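Local coordinates for protein Pyrsv_gp04 (Pyrobaculum spherical virus, PDB 2VXZ) that is of unknown function but probably regulates transcription in its archaeal virus, perhaps by binding DNA through a winged-helix-like fold, at residues 25-28 with 29-33; 122-125 with 126-129. All coordinates share one frame; numbering follows the deposited sequence.

Contact 1 (25-28 with 29-33); sequences KTTS and LIQQR
Lys25 lays its aliphatic chain obliquely across the tip of Leu29, with CD 4.0 Å from CD2 of Leu29 and the neighbouring methylene CG almost as near. Extended as far as CE, the lysine chain bends at its last torsion (chi4 52°), which carries NZ away from the helix to a salt bridge with Asp22 and to the backbone oxygens of Leu19 and Gly23. Further along, CE of Lys25 lies 4.4 Å from NH1 of Arg33, a loose approach oblique to the guanidinium. Thr26 meets Leu29 at about a right angle, its OG1 3.6 Å from the leucine CB. That hydroxyl also shares a 2.7 Å hydrogen bond with OG of Ser28, which ties together two side chains of the first turn. Thr26 is the N-cap residue of helix 27-34, where the short, weakly bonded strand 25-26, at the edge of the antiparallel sheet, leads into the helix; the short strand, the helices on each side of helix 27-34 and the hairpin 55-66 together resemble a winged helix-turn-helix. From the cap, Thr26 O accepts a nearly straight bond from Ile30 N (172°), and CG1 of Ile30 packs 3.5 Å from the same oxygen. One residue on, Gln31 folds its extended chain back alongside Thr27, bringing OE1 3.4 Å from the methyl CG2. A chi1 of -56° places OG1 of Thr27 beside its backbone N and leaves this methyl on the side that Gln31 approaches; the glutamine oxygen accepts from ND1 of His38, at the start of the following helix.

Contact 2 (122-125 with 126-129); sequences HRTA and IILS
Thr124 caps the start of helix 125-139 with its hydroxyl: OG1 accepts from the backbone N of Ile127 at 3.1 Å, in a bond that is close to straight (169°). The first torsion (chi1 63°) sets OG1 between the backbone N and carbonyl carbon of Thr124, turned in over the opening turn, where it also lies 3.7 Å from CB of Ile127. The carbonyl of the same residue is used as well, since Thr124 O accepts from Leu128 N at 3.0 Å. Ser129 N then bonds to Ala125 O, continuing the i to i+4 ladder. Thr124 is thus a classical N-cap, serving the helix through both its side chain and its main chain, at the point where the loop after helix 108-115 enters helix 125-139 within the PSV transcriptional regulator family region. Nonpolar atoms close round these bonds. CG2 of Ile127 sits 3.3 Å from Thr124 O and 3.5 Å from the carbonyl O of His122, so a methyl group packs against the backbone of the cap residue and of the loop leading to it. Arg123, at the centre of an inverse gamma turn, rests its CG against both methyls of Leu128, 3.9 Å from CD1 and from CD2 of the leucine. Beyond that methylene the arginine bends at chi3 toward helix 97-106, where NE hydrogen-bonds to ND1 of His101 and NH2 forms a salt bridge with Asp102. The hydroxyl of Ser129 likewise finds its partner outside the turn, in the side-chain oxygen of Asn61 from the loop joining strands 55-59 and 62-66.

In the fold
Both contacts are helix starts with a threonine at the N-cap position, but they lie in different parts of the chain: contact 1 opens helix 27-34 in the N-terminal part, contact 2 opens helix 125-139. Their centres are 15 Å apart and their nearest atoms about 6 Å, without touching. The segment 117-120 bridges them, since Thr26 pairs through its backbone with Ile117 and touches Ile118 and Pro119, while Ile127 packs on Ile118 and Ile120. The hairpin 55-66 links them too: Lys25 bonds by its backbone to Val65, next to the Cys24-Cys66 disulfide, and the same hairpin receives the hydroxyl of Ser129. Contact 1 is partly buried, whereas contact 2 lies at the surface.

Contact 1 (25-28 with 29-33)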
loop_
_atom_site.group_PDB
_atom_site.type_symbol
_atom_site.label_atom_id
_atom_site.label_comp_id
_atom_site.label_asym_id
_atom_site.label_seq_id
_atom_site.Cartn_x
_atom_site.Cartn_y
_atom_site.Cartn_z
ATOM N N LYS A 25 -6.268 -2.333 1.771
ATOM C CA LYS A 25 -5.957 -1.044 2.346
ATOM C C LYS A 25 -5.116 -1.230 3.575
ATOM O O LYS A 25 -5.223 -2.251 4.254
ATOM C CB LYS A 25 -7.250 -0.317 2.706
ATOM C CG LYS A 25 -8.138 -0.105 1.495
ATOM C CD LYS A 25 -9.360 0.714 1.808
ATOM C CE LYS A 25 -9.974 1.284 0.544
ATOM N NZ LYS A 25 -10.227 0.250 -0.498
ATOM N N THR A 26 -4.287 -0.236 3.873
ATOM C CA THR A 26 -3.554 -0.231 5.132
ATOM C C THR A 26 -4.505 0.103 6.279
ATOM O O THR A 26 -5.518 0.765 6.077
ATOM C CB THR A 26 -2.426 0.798 5.136
ATOM O OG1 THR A 26 -2.975 2.129 5.115
ATOM C CG2 THR A 26 -1.515 0.583 3.930
ATOM N N THR A 27 -4.157 -0.350 7.478
ATOM C CA THR A 27 -4.878 0.032 8.681
ATOM C C THR A 27 -4.949 1.557 8.816
ATOM O O THR A 27 -5.983 2.094 9.217
ATOM C CB THR A 27 -4.240 -0.611 9.938
ATOM O OG1 THR A 27 -4.209 -2.034 9.761
ATOM C CG2 THR A 27 -5.036 -0.270 11.191
ATOM N N SER A 28 -3.874 2.268 8.462
ATOM C CA SER A 28 -3.911 3.733 8.530
ATOM C C SER A 28 -4.998 4.345 7.650
ATOM O O SER A 28 -5.655 5.298 8.060
ATOM C CB SER A 28 -2.554 4.362 8.199
ATOM O OG SER A 28 -2.090 3.915 6.948
ATOM N N LEU A 29 -5.195 3.800 6.454
ATOM C CA LEU A 29 -6.231 4.323 5.575
ATOM C C LEU A 29 -7.609 3.988 6.127
ATOM O O LEU A 29 -8.505 4.843 6.134
ATOM C CB LEU A 29 -6.083 3.784 4.158
ATOM C CG LEU A 29 -7.072 4.336 3.132
ATOM C CD1 LEU A 29 -7.066 5.867 3.082
ATOM C CD2 LEU A 29 -6.781 3.753 1.745
ATOM N N ILE A 30 -7.777 2.752 6.604
ATOM C CA ILE A 30 -9.042 2.345 7.251
ATOM C C ILE A 30 -9.392 3.257 8.426
ATOM O O ILE A 30 -10.516 3.752 8.522
ATOM C CB ILE A 30 -8.979 0.841 7.697
ATOM C CG1 ILE A 30 -8.868 -0.050 6.465
ATOM C CG2 ILE A 30 -10.227 0.451 8.524
ATOM C CD1 ILE A 30 -8.362 -1.462 6.731
ATOM N N GLN A 31 -8.433 3.486 9.331
ATOM C CA GLN A 31 -8.639 4.397 10.463
ATOM C C GLN A 31 -9.129 5.764 10.024
ATOM O O GLN A 31 -10.065 6.307 10.604
ATOM C CB GLN A 31 -7.344 4.646 11.221
ATOM C CG GLN A 31 -6.801 3.479 11.932
ATOM C CD GLN A 31 -5.363 3.722 12.338
ATOM O OE1 GLN A 31 -4.480 2.926 12.044
ATOM N NE2 GLN A 31 -5.121 4.857 12.987
ATOM N N GLN A 32 -8.456 6.318 9.020
ATOM C CA GLN A 32 -8.758 7.656 8.529
ATOM C C GLN A 32 -10.148 7.714 7.910
ATOM O O GLN A 32 -10.960 8.598 8.252
ATOM C CB GLN A 32 -7.695 8.115 7.524
ATOM C CG GLN A 32 -7.896 9.550 7.026
ATOM C CD GLN A 32 -8.841 9.669 5.848
ATOM O OE1 GLN A 32 -8.809 8.860 4.922
ATOM N NE2 GLN A 32 -9.686 10.694 5.873
ATOM N N ARG A 33 -10.429 6.757 7.027
ATOM C CA ARG A 33 -11.665 6.758 6.269
ATOM C C ARG A 33 -12.870 6.622 7.164
ATOM O O ARG A 33 -13.900 7.241 6.904
ATOM C CB ARG A 33 -11.664 5.626 5.240
ATOM C CG ARG A 33 -10.790 5.901 4.038
ATOM C CD ARG A 33 -11.410 6.942 3.142
ATOM N NE ARG A 33 -10.578 7.237 1.983
ATOM C CZ ARG A 33 -10.548 6.530 0.861
ATOM N NH1 ARG A 33 -11.299 5.444 0.714
ATOM N NH2 ARG A 33 -9.740 6.905 -0.120
#

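Contact 2 (122-125 with 126-129)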
loop_
_atom_site.group_PDB
_atom_site.type_symbol
_atom_site.label_atom_id
_atom_site.label_comp_id
_atom_site.label_asym_id
_atom_site.label_seq_id
_atom_site.Cartn_x
_atom_site.Cartn_y
_atom_site.Cartn_z
ATOM N N HIS A 122 1.791 13.114 1.590
ATOM C CA HIS A 122 2.997 13.704 2.161
ATOM C C HIS A 122 4.141 12.701 2.143
ATOM O O HIS A 122 3.930 11.500 2.310
ATOM C CB HIS A 122 2.702 14.178 3.589
ATOM C CG HIS A 122 1.631 15.222 3.658
ATOM N ND1 HIS A 122 1.781 16.469 3.100
ATOM C CD2 HIS A 122 0.387 15.195 4.188
ATOM C CE1 HIS A 122 0.682 17.171 3.295
ATOM N NE2 HIS A 122 -0.182 16.422 3.950
ATOM N N ARG A 123 5.352 13.199 1.902
ATOM C CA ARG A 123 6.536 12.339 1.850
ATOM C C ARG A 123 7.025 12.070 3.267
ATOM O O ARG A 123 7.823 12.815 3.837
ATOM C CB ARG A 123 7.636 12.978 1.009
ATOM C CG ARG A 123 8.826 12.063 0.760
ATOM C CD ARG A 123 9.680 12.608 -0.372
ATOM N NE ARG A 123 8.822 12.820 -1.524
ATOM C CZ ARG A 123 9.083 13.618 -2.546
ATOM N NH1 ARG A 123 10.231 14.264 -2.617
ATOM N NH2 ARG A 123 8.190 13.759 -3.505
ATOM N N THR A 124 6.497 11.004 3.844
ATOM C CA THR A 124 6.840 10.617 5.192
ATOM C C THR A 124 7.792 9.437 5.170
ATOM O O THR A 124 7.942 8.747 4.149
ATOM C CB THR A 124 5.592 10.220 5.972
ATOM O OG1 THR A 124 5.011 9.068 5.350
ATOM C CG2 THR A 124 4.582 11.376 6.018
ATOM N N ALA A 125 8.418 9.186 6.311
ATOM C CA ALA A 125 9.270 8.002 6.474
ATOM C C ALA A 125 8.481 6.737 6.148
ATOM O O ALA A 125 8.989 5.828 5.502
ATOM C CB ALA A 125 9.806 7.922 7.897
ATOM N N ILE A 126 7.233 6.694 6.610
ATOM C CA ILE A 126 6.364 5.545 6.393
ATOM C C ILE A 126 6.118 5.276 4.923
ATOM O O ILE A 126 6.286 4.141 4.474
ATOM C CB ILE A 126 5.013 5.714 7.114
ATOM C CG1 ILE A 126 5.227 5.616 8.625
ATOM C CG2 ILE A 126 3.998 4.650 6.640
ATOM C CD1 ILE A 126 4.008 6.022 9.439
ATOM N N ILE A 127 5.724 6.297 4.167
ATOM C CA ILE A 127 5.444 6.074 2.754
ATOM C C ILE A 127 6.727 5.764 1.975
ATOM O O ILE A 127 6.700 4.972 1.035
ATOM C CB ILE A 127 4.654 7.235 2.100
ATOM C CG1 ILE A 127 4.049 6.795 0.753
ATOM C CG2 ILE A 127 5.551 8.412 1.870
ATOM C CD1 ILE A 127 3.121 5.580 0.818
ATOM N N LEU A 128 7.851 6.355 2.366
ATOM C CA LEU A 128 9.111 6.013 1.705
ATOM C C LEU A 128 9.492 4.537 1.914
ATOM O O LEU A 128 9.954 3.868 0.992
ATOM C CB LEU A 128 10.234 6.935 2.168
ATOM C CG LEU A 128 10.104 8.383 1.677
ATOM C CD1 LEU A 128 11.154 9.269 2.294
ATOM C CD2 LEU A 128 10.193 8.423 0.142
ATOM N N SER A 129 9.282 4.032 3.125
ATOM C CA SER A 129 9.548 2.630 3.431
ATOM C C SER A 129 8.624 1.707 2.625
ATOM O O SER A 129 9.049 0.663 2.122
ATOM C CB SER A 129 9.375 2.400 4.938
ATOM O OG SER A 129 9.700 1.074 5.309
#